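Long-range contacts in ABC transporter binding protein AcbH (Actinoplanes, PDB 3OO8), which serves as the extracellular solute receptor of a bacterial ABC transporter, binding beta-D-galactopyranose as its exclusive substrate: residues T293-D301 against C364-D374; A43-Q51 against A327-D335. The protein carries 2 engineered substitutions. All blocks are in the same frame, centred on the assembly; numbering follows the deposited sequence.

Contact 1 (T293-D301 against C364-D374). Engineered in segment 364-374: Glu372 (natural residue Asp).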
loop_
_atom_site.group_PDB
_atom_site.type_symbol
_atom_site.label_atom_id
_atom_site.label_comp_id
_atom_site.label_asym_id
_atom_site.label_seq_id
_atom_site.Cartn_x
_atom_site.Cartn_y
_atom_site.Cartn_z
ATOM N N THR A 293 12.755 5.073 10.052
ATOM C CA THR A 293 11.461 5.159 9.391
ATOM C C THR A 293 11.654 4.678 7.964
ATOM O O THR A 293 11.066 5.214 7.023
ATOM C CB THR A 293 10.883 6.603 9.410
ATOM O OG1 THR A 293 11.758 7.520 8.752
ATOM C CG2 THR A 293 10.642 7.070 10.845
ATOM N N ASP A 294 12.473 3.636 7.805
ATOM C CA ASP A 294 12.889 3.253 6.455
ATOM C C ASP A 294 11.837 2.596 5.587
ATOM O O ASP A 294 12.020 2.468 4.373
ATOM C CB ASP A 294 14.041 2.268 6.531
ATOM C CG ASP A 294 15.340 2.917 6.907
ATOM O OD1 ASP A 294 15.501 4.138 6.662
ATOM O OD2 ASP A 294 16.220 2.173 7.391
ATOM N N TYR A 295 10.749 2.158 6.209
ATOM C CA TYR A 295 9.772 1.311 5.525
ATOM C C TYR A 295 8.370 1.851 5.696
ATOM O O TYR A 295 8.059 2.504 6.704
ATOM C CB TYR A 295 9.864 -0.119 6.076
ATOM C CG TYR A 295 11.253 -0.672 6.003
ATOM C CD1 TYR A 295 11.902 -0.766 4.775
ATOM C CD2 TYR A 295 11.914 -1.117 7.160
ATOM C CE1 TYR A 295 13.195 -1.252 4.694
ATOM C CE2 TYR A 295 13.194 -1.608 7.094
ATOM C CZ TYR A 295 13.820 -1.686 5.869
ATOM O OH TYR A 295 15.099 -2.183 5.790
ATOM N N MET A 296 7.506 1.580 4.727
ATOM C CA MET A 296 6.118 2.061 4.781
ATOM C C MET A 296 5.270 1.112 3.940
ATOM O O MET A 296 5.765 0.597 2.935
ATOM C CB MET A 296 6.023 3.443 4.090
ATOM C CG MET A 296 4.677 4.161 4.337
ATOM S SD MET A 296 4.496 5.532 3.150
ATOM C CE MET A 296 5.678 6.717 3.780
ATOM N N ASP A 297 4.016 0.900 4.313
ATOM C CA ASP A 297 3.044 0.293 3.398
ATOM C C ASP A 297 2.683 1.382 2.370
ATOM O O ASP A 297 2.135 2.432 2.736
ATOM C CB ASP A 297 1.721 -0.032 4.157
ATOM C CG ASP A 297 1.680 -1.437 4.792
ATOM O OD1 ASP A 297 2.400 -2.387 4.377
ATOM O OD2 ASP A 297 0.873 -1.599 5.730
ATOM N N ALA A 298 2.986 1.138 1.099
ATOM C CA ALA A 298 2.596 2.073 0.029
ATOM C C ALA A 298 2.119 1.217 -1.140
ATOM O O ALA A 298 2.888 0.890 -2.053
ATOM C CB ALA A 298 3.769 2.991 -0.352
ATOM N N PRO A 299 0.846 0.790 -1.117
ATOM C CA PRO A 299 0.344 -0.156 -2.127
ATOM C C PRO A 299 0.545 0.341 -3.570
ATOM O O PRO A 299 0.051 1.413 -3.933
ATOM C CB PRO A 299 -1.154 -0.272 -1.788
ATOM C CG PRO A 299 -1.202 0.021 -0.301
ATOM C CD PRO A 299 -0.177 1.114 -0.095
ATOM N N THR A 300 1.266 -0.458 -4.370
ATOM C CA THR A 300 1.746 -0.042 -5.671
ATOM C C THR A 300 1.094 -0.855 -6.787
ATOM O O THR A 300 1.203 -2.101 -6.856
ATOM C CB THR A 300 3.289 -0.235 -5.752
ATOM O OG1 THR A 300 3.922 0.482 -4.677
ATOM C CG2 THR A 300 3.847 0.299 -7.075
ATOM N N ASP A 301 0.435 -0.137 -7.684
ATOM C CA ASP A 301 -0.239 -0.751 -8.814
ATOM C C ASP A 301 0.678 -0.703 -10.042
ATOM O O ASP A 301 1.472 0.231 -10.177
ATOM C CB ASP A 301 -1.549 -0.038 -9.147
ATOM C CG ASP A 301 -2.641 -0.278 -8.109
ATOM O OD1 ASP A 301 -2.415 -1.012 -7.116
ATOM O OD2 ASP A 301 -3.742 0.309 -8.256
ATOM N N CYS A 364 11.850 6.034 1.483
ATOM C CA CYS A 364 11.889 4.670 1.984
ATOM C C CYS A 364 12.848 3.749 1.212
ATOM O O CYS A 364 12.847 3.724 -0.018
ATOM C CB CYS A 364 10.506 4.047 1.927
ATOM S SG CYS A 364 9.350 4.866 3.043
ATOM N N LYS A 365 13.626 2.978 1.958
ATOM C CA LYS A 365 14.545 1.973 1.409
ATOM C C LYS A 365 13.769 0.864 0.668
ATOM O O LYS A 365 14.208 0.368 -0.379
ATOM C CB LYS A 365 15.349 1.379 2.574
ATOM C CG LYS A 365 16.496 0.486 2.186
ATOM C CD LYS A 365 17.413 0.312 3.404
ATOM C CE LYS A 365 17.678 1.663 4.071
ATOM N NZ LYS A 365 18.649 1.608 5.214
ATOM N N SER A 366 12.629 0.479 1.237
ATOM C CA SER A 366 11.731 -0.550 0.690
ATOM C C SER A 366 10.318 -0.170 1.055
ATOM O O SER A 366 10.104 0.464 2.093
ATOM C CB SER A 366 11.990 -1.921 1.332
ATOM O OG SER A 366 13.269 -2.408 0.962
ATOM N N VAL A 367 9.355 -0.537 0.211
ATOM C CA VAL A 367 7.956 -0.308 0.580
ATOM C C VAL A 367 7.216 -1.625 0.542
ATOM O O VAL A 367 7.379 -2.421 -0.391
ATOM C CB VAL A 367 7.204 0.751 -0.302
ATOM C CG1 VAL A 367 7.751 2.161 -0.031
ATOM C CG2 VAL A 367 7.212 0.386 -1.766
ATOM N N SER A 368 6.425 -1.847 1.586
ATOM C CA SER A 368 5.562 -3.007 1.626
ATOM C C SER A 368 4.229 -2.613 0.968
ATOM O O SER A 368 4.054 -1.453 0.575
ATOM C CB SER A 368 5.463 -3.516 3.066
ATOM O OG SER A 368 5.071 -2.441 3.932
ATOM N N GLN A 369 3.295 -3.559 0.843
ATOM C CA GLN A 369 2.147 -3.341 -0.044
ATOM C C GLN A 369 0.811 -3.468 0.675
ATOM O O GLN A 369 -0.216 -3.584 -0.002
ATOM C CB GLN A 369 2.157 -4.427 -1.118
ATOM C CG GLN A 369 3.439 -4.450 -1.953
ATOM C CD GLN A 369 3.722 -3.093 -2.613
ATOM O OE1 GLN A 369 2.845 -2.500 -3.234
ATOM N NE2 GLN A 369 4.963 -2.624 -2.516
ATOM N N PHE A 370 0.861 -3.421 2.013
ATOM C CA PHE A 370 -0.297 -3.649 2.925
ATOM C C PHE A 370 -0.518 -5.145 3.088
ATOM O O PHE A 370 -0.303 -5.913 2.161
ATOM C CB PHE A 370 -1.567 -2.913 2.471
ATOM C CG PHE A 370 -2.686 -2.952 3.489
ATOM C CD1 PHE A 370 -2.619 -2.214 4.674
ATOM C CD2 PHE A 370 -3.826 -3.698 3.223
ATOM C CE1 PHE A 370 -3.680 -2.250 5.595
ATOM C CE2 PHE A 370 -4.876 -3.727 4.143
ATOM C CZ PHE A 370 -4.791 -3.004 5.320
ATOM N N MET A 371 -0.921 -5.559 4.283
ATOM C CA MET A 371 -1.020 -7.000 4.561
ATOM C C MET A 371 -1.854 -7.772 3.548
ATOM O O MET A 371 -1.498 -8.888 3.165
ATOM C CB MET A 371 -1.544 -7.234 5.980
ATOM C CG MET A 371 -1.443 -8.724 6.350
ATOM S SD MET A 371 -2.201 -9.104 7.958
ATOM C CE MET A 371 -1.140 -8.178 9.079
ATOM N N GLU A 372 -2.945 -7.180 3.082
ATOM C CA GLU A 372 -3.805 -7.858 2.112
ATOM C C GLU A 372 -3.143 -8.229 0.779
ATOM O O GLU A 372 -3.648 -9.113 0.059
ATOM C CB GLU A 372 -5.037 -7.014 1.850
ATOM C CG GLU A 372 -5.945 -6.957 3.037
ATOM C CD GLU A 372 -7.123 -7.866 2.916
ATOM O OE1 GLU A 372 -6.988 -8.999 2.367
ATOM O OE2 GLU A 372 -8.198 -7.403 3.367
ATOM N N ARG A 373 -2.046 -7.554 0.445
ATOM C CA ARG A 373 -1.318 -7.834 -0.789
ATOM C C ARG A 373 0.002 -8.516 -0.515
ATOM O O ARG A 373 0.542 -9.184 -1.406
ATOM C CB ARG A 373 -1.076 -6.527 -1.564
ATOM C CG ARG A 373 -2.350 -5.905 -2.084
ATOM C CD ARG A 373 -2.020 -4.637 -2.862
ATOM N NE ARG A 373 -3.193 -4.117 -3.569
ATOM C CZ ARG A 373 -3.128 -3.158 -4.497
ATOM N NH1 ARG A 373 -1.957 -2.651 -4.817
ATOM N NH2 ARG A 373 -4.221 -2.736 -5.128
ATOM N N ASP A 374 0.534 -8.398 0.703
ATOM C CA ASP A 374 1.834 -9.034 0.970
ATOM C C ASP A 374 1.745 -10.503 1.391
ATOM O O ASP A 374 2.747 -11.227 1.342
ATOM C CB ASP A 374 2.649 -8.247 2.016
ATOM C CG ASP A 374 3.352 -7.036 1.416
ATOM O OD1 ASP A 374 3.920 -7.193 0.303
ATOM O OD2 ASP A 374 3.390 -6.000 2.107
HETATM O O HOH W 1 15.512 -2.534 2.397
HETATM O O HOH W 2 2.301 -5.336 4.556
HETATM O O HOH W 3 -5.592 -0.319 -6.680
#
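Strand 295-297 runs parallel to 366-368, the short axes 4.6 Å apart at an angle of 28°, and the pairing is firm at its C-terminal end, where Ser368 N donates to Met296 O and Ala298 N to Ser368 O. Just there the side chains of Asp297 and Ser368 lie on the same face of the strand pair. Ser368 OG, turned between its own backbone N and carbonyl carbon (chi1 53°), donates to Asp297 OD1 over 2.7 Å, coming from above the carboxylate plane. The same OD1 takes a weak bond from Phe370 N at the N-cap, and one water bridges it to Asp374 OD2. Farther along, the Gln369 chain bends at chi2 (-56°) and brings OE1 to 2.8 Å from Thr300 N, the donor lying close to the C=O axis.

Arg373 stretches from the helix to Asp301: NH1, 2.9 Å from Asp301 OD1, and NH2, at 3.2 Å, grip that one oxygen end-on, with the carboxylate and guanidinium nearly coplanar. Asp301 OD2 is held by Tyr138 and a water. At the other end Lys365 and Asp294 lie side by side in a looser salt bridge, OD2 to NZ 3.3 Å.

Arg373 and the engineered Glu372 belong to the galactose site of this class 2 binding protein, and Phe370 stacks on Trp142 of the same site. Asp301 probably acts as a second-shell residue that orients the guanidinium, whose NE here bonds a glycerol, probably from the crystallisation liquor. The 4.4 Å between Asp297 OD1 and Asp374 OD2 suggests mutual repulsion that the bridging water would probably ease.

Contact 2 (A43-Q51 against A327-D335)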
loop_
_atom_site.group_PDB
_atom_site.type_symbol
_atom_site.label_atom_id
_atom_site.label_comp_id
_atom_site.label_asym_id
_atom_site.label_seq_id
_atom_site.Cartn_x
_atom_site.Cartn_y
_atom_site.Cartn_z
ATOM N N ALA A 43 -11.421 5.936 -17.729
ATOM C CA ALA A 43 -11.238 7.004 -18.684
ATOM C C ALA A 43 -9.752 7.374 -18.736
ATOM O O ALA A 43 -9.216 7.601 -19.802
ATOM C CB ALA A 43 -12.091 8.233 -18.234
ATOM N N ALA A 44 -9.110 7.432 -17.575
ATOM C CA ALA A 44 -7.679 7.813 -17.537
ATOM C C ALA A 44 -6.855 6.756 -18.276
ATOM O O ALA A 44 -5.925 7.098 -19.030
ATOM C CB ALA A 44 -7.181 7.985 -16.101
ATOM N N PHE A 45 -7.165 5.478 -18.038
ATOM C CA PHE A 45 -6.393 4.417 -18.689
ATOM C C PHE A 45 -6.613 4.444 -20.186
ATOM O O PHE A 45 -5.684 4.174 -20.963
ATOM C CB PHE A 45 -6.768 3.032 -18.141
ATOM C CG PHE A 45 -5.858 1.946 -18.652
ATOM C CD1 PHE A 45 -4.547 1.898 -18.218
ATOM C CD2 PHE A 45 -6.324 0.940 -19.481
ATOM C CE1 PHE A 45 -3.659 0.936 -18.700
ATOM C CE2 PHE A 45 -5.438 -0.031 -19.962
ATOM C CZ PHE A 45 -4.112 -0.032 -19.551
ATOM N N ALA A 46 -7.840 4.711 -20.608
ATOM C CA ALA A 46 -8.127 4.769 -22.058
ATOM C C ALA A 46 -7.308 5.872 -22.722
ATOM O O ALA A 46 -6.690 5.671 -23.778
ATOM C CB ALA A 46 -9.602 4.988 -22.310
ATOM N N SER A 47 -7.276 7.029 -22.082
ATOM C CA SER A 47 -6.485 8.147 -22.579
ATOM C C SER A 47 -5.012 7.807 -22.604
ATOM O O SER A 47 -4.315 8.133 -23.551
ATOM C CB SER A 47 -6.694 9.371 -21.685
ATOM O OG SER A 47 -5.988 10.479 -22.196
ATOM N N LEU A 48 -4.529 7.156 -21.541
ATOM C CA LEU A 48 -3.115 6.788 -21.473
ATOM C C LEU A 48 -2.733 5.878 -22.612
ATOM O O LEU A 48 -1.659 6.008 -23.154
ATOM C CB LEU A 48 -2.782 6.070 -20.160
ATOM C CG LEU A 48 -1.325 5.677 -19.929
ATOM C CD1 LEU A 48 -0.472 6.929 -19.809
ATOM C CD2 LEU A 48 -1.132 4.729 -18.701
ATOM N N MET A 49 -3.614 4.946 -22.974
ATOM C CA MET A 49 -3.229 4.018 -24.039
ATOM C C MET A 49 -3.196 4.746 -25.396
ATOM O O MET A 49 -2.382 4.401 -26.261
ATOM C CB MET A 49 -4.124 2.779 -24.036
ATOM C CG MET A 49 -3.808 1.836 -22.846
ATOM S SD MET A 49 -2.161 1.148 -22.917
ATOM C CE MET A 49 -1.312 2.191 -21.704
ATOM N N GLN A 50 -4.072 5.744 -25.578
ATOM C CA GLN A 50 -3.987 6.580 -26.797
ATOM C C GLN A 50 -2.614 7.253 -26.851
ATOM O O GLN A 50 -1.978 7.276 -27.905
ATOM C CB GLN A 50 -5.080 7.646 -26.823
ATOM C CG GLN A 50 -6.477 7.059 -26.807
ATOM C CD GLN A 50 -7.545 8.096 -26.993
ATOM O OE1 GLN A 50 -7.427 9.225 -26.527
ATOM N NE2 GLN A 50 -8.616 7.708 -27.671
ATOM N N GLN A 51 -2.135 7.783 -25.720
ATOM C CA GLN A 51 -0.825 8.430 -25.671
ATOM C C GLN A 51 0.301 7.404 -25.929
ATOM O O GLN A 51 1.277 7.694 -26.632
ATOM C CB GLN A 51 -0.634 9.219 -24.371
ATOM C CG GLN A 51 -1.645 10.365 -24.173
ATOM C CD GLN A 51 -1.134 11.385 -23.139
ATOM O OE1 GLN A 51 0.054 11.697 -23.114
ATOM N NE2 GLN A 51 -2.023 11.929 -22.348
ATOM N N ALA A 327 4.128 9.114 -18.591
ATOM C CA ALA A 327 2.987 8.208 -18.541
ATOM C C ALA A 327 2.312 8.359 -17.172
ATOM O O ALA A 327 1.095 8.390 -17.067
ATOM C CB ALA A 327 3.390 6.769 -18.795
ATOM N N GLU A 328 3.128 8.419 -16.119
ATOM C CA GLU A 328 2.534 8.551 -14.782
ATOM C C GLU A 328 1.789 9.850 -14.644
ATOM O O GLU A 328 0.683 9.867 -14.087
ATOM C CB GLU A 328 3.622 8.436 -13.694
ATOM C CG GLU A 328 4.377 7.107 -13.757
ATOM C CD GLU A 328 5.555 7.042 -12.790
ATOM O OE1 GLU A 328 5.773 7.987 -12.028
ATOM O OE2 GLU A 328 6.287 6.021 -12.782
ATOM N N ALA A 329 2.379 10.955 -15.112
ATOM C CA ALA A 329 1.692 12.243 -14.964
ATOM C C ALA A 329 0.373 12.269 -15.736
ATOM O O ALA A 329 -0.616 12.776 -15.219
ATOM C CB ALA A 329 2.579 13.386 -15.410
ATOM N N ALA A 330 0.374 11.692 -16.934
ATOM C CA ALA A 330 -0.841 11.636 -17.768
ATOM C C ALA A 330 -1.956 10.852 -17.071
ATOM O O ALA A 330 -3.063 11.354 -16.880
ATOM C CB ALA A 330 -0.530 11.046 -19.106
ATOM N N PHE A 331 -1.652 9.637 -16.624
ATOM C CA PHE A 331 -2.669 8.816 -15.953
ATOM C C PHE A 331 -3.216 9.482 -14.694
ATOM O O PHE A 331 -4.402 9.360 -14.325
ATOM C CB PHE A 331 -2.083 7.444 -15.583
ATOM C CG PHE A 331 -3.067 6.552 -14.921
ATOM C CD1 PHE A 331 -3.982 5.849 -15.687
ATOM C CD2 PHE A 331 -3.126 6.433 -13.523
ATOM C CE1 PHE A 331 -4.921 5.024 -15.081
ATOM C CE2 PHE A 331 -4.056 5.614 -12.940
ATOM C CZ PHE A 331 -4.957 4.909 -13.708
ATOM N N LEU A 332 -2.324 10.170 -13.972
ATOM C CA LEU A 332 -2.696 10.733 -12.679
ATOM C C LEU A 332 -3.370 12.114 -12.695
ATOM O O LEU A 332 -3.753 12.619 -11.648
ATOM C CB LEU A 332 -1.475 10.753 -11.736
ATOM C CG LEU A 332 -0.941 9.342 -11.400
ATOM C CD1 LEU A 332 0.394 9.535 -10.676
ATOM C CD2 LEU A 332 -1.932 8.616 -10.494
ATOM N N LYS A 333 -3.568 12.691 -13.877
ATOM C CA LYS A 333 -4.178 14.040 -13.948
ATOM C C LYS A 333 -5.438 14.185 -13.102
ATOM O O LYS A 333 -5.618 15.199 -12.407
ATOM C CB LYS A 333 -4.497 14.403 -15.407
ATOM C CG LYS A 333 -3.283 14.689 -16.256
ATOM C CD LYS A 333 -3.729 15.253 -17.632
ATOM C CE LYS A 333 -4.613 14.249 -18.394
ATOM N NZ LYS A 333 -3.907 13.085 -19.042
ATOM N N THR A 334 -6.313 13.185 -13.159
ATOM C CA THR A 334 -7.579 13.241 -12.438
ATOM C C THR A 334 -7.589 12.407 -11.150
ATOM O O THR A 334 -8.641 12.243 -10.550
ATOM C CB THR A 334 -8.756 12.742 -13.314
ATOM O OG1 THR A 334 -8.545 11.374 -13.720
ATOM C CG2 THR A 334 -8.937 13.605 -14.549
ATOM N N ASP A 335 -6.431 11.914 -10.726
ATOM C CA ASP A 335 -6.310 11.103 -9.514
ATOM C C ASP A 335 -5.745 12.025 -8.429
ATOM O O ASP A 335 -4.649 12.547 -8.581
ATOM C CB ASP A 335 -5.329 9.954 -9.781
ATOM C CG ASP A 335 -5.224 8.948 -8.607
ATOM O OD1 ASP A 335 -5.218 9.361 -7.426
ATOM O OD2 ASP A 335 -5.088 7.731 -8.884
HETATM O O HOH W 4 -4.687 9.553 -18.712
HETATM O O HOH W 5 -6.107 12.794 -20.678
HETATM O O HOH W 6 -1.959 14.172 -20.540
#
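Lys333 NZ is gripped by three oxygens: it donates to Ala330 O at 2.9 Å within its own segment, to a water that bridges it to Ser47 OG, and, at 2.7 Å, to a second water, which also accepts from Gln51 NE2. Bends at chi3 and chi4 curl the lysine back over the end of its helix; it and Gln51 come from opposite directions, and both donate to the one water between them. This is the outer margin of a packed helix pair in the class 2 solute-binding fold: helix 39-56 follows strand 30-34 and leads into strand 60-64 in a beta-alpha-beta crossover, and helix 327-332 runs roughly antiparallel to 43-51, the short axes 8.9 Å apart at 145°. A third water donates to Ala44 O and, weakly, to Ala330 O, so solvent joins the helices where no direct hydrogen bond does.

Beneath this polar rim the contact is apolar. Leu48 divides its two methyls between neighbours on the other helix: CD1 lies 3.5 Å from Ala327 O and also meets the methyls of Ala327 and Ala330, while CD2 rests near Phe331 CB. Gln51, extended beyond CG, lays its amide beside the methyl of Ala330, NE2 to CB 3.7 Å. The small Ala44 lets the two backbones come together, its CA 5.3 Å from Phe331 CA and its CB 3.6 Å from Phe331 O.

With CG anti to the backbone N (chi1 -179°), the Phe331 ring reaches the backbone of Ala44 and Phe45. Tyr36 and Tyr138 meet this ring from the surrounding fold, and Tyr321 of helix 312-322 touches Leu48, Gln51 and Ala327. Phe331 CE1 approaches Phe45 N to 3.7 Å and lies at the edge of the Phe45 ring, near its plane.

Overall arrangement
Contact 1 lies at the core, its centre about 5 Å from that of the chain, whereas contact 2 is partly buried, about 21 Å out. The first joins two short strands and a helix start beside the galactose site; the second packs two helices against each other. Their chemistry follows their places: direct backbone bonds and the gripped Asp297 carboxylate in the interior, with salt bridges at the more exposed ends, against methyls and an aromatic ring with a water-bridged rim outside. No element is shared, and although the segments alternate along the chain, the nearest atoms stay about 7 Å apart. Tyr138 relates them, bonding to Asp301 of contact 1 and meeting the Phe331 ring of contact 2.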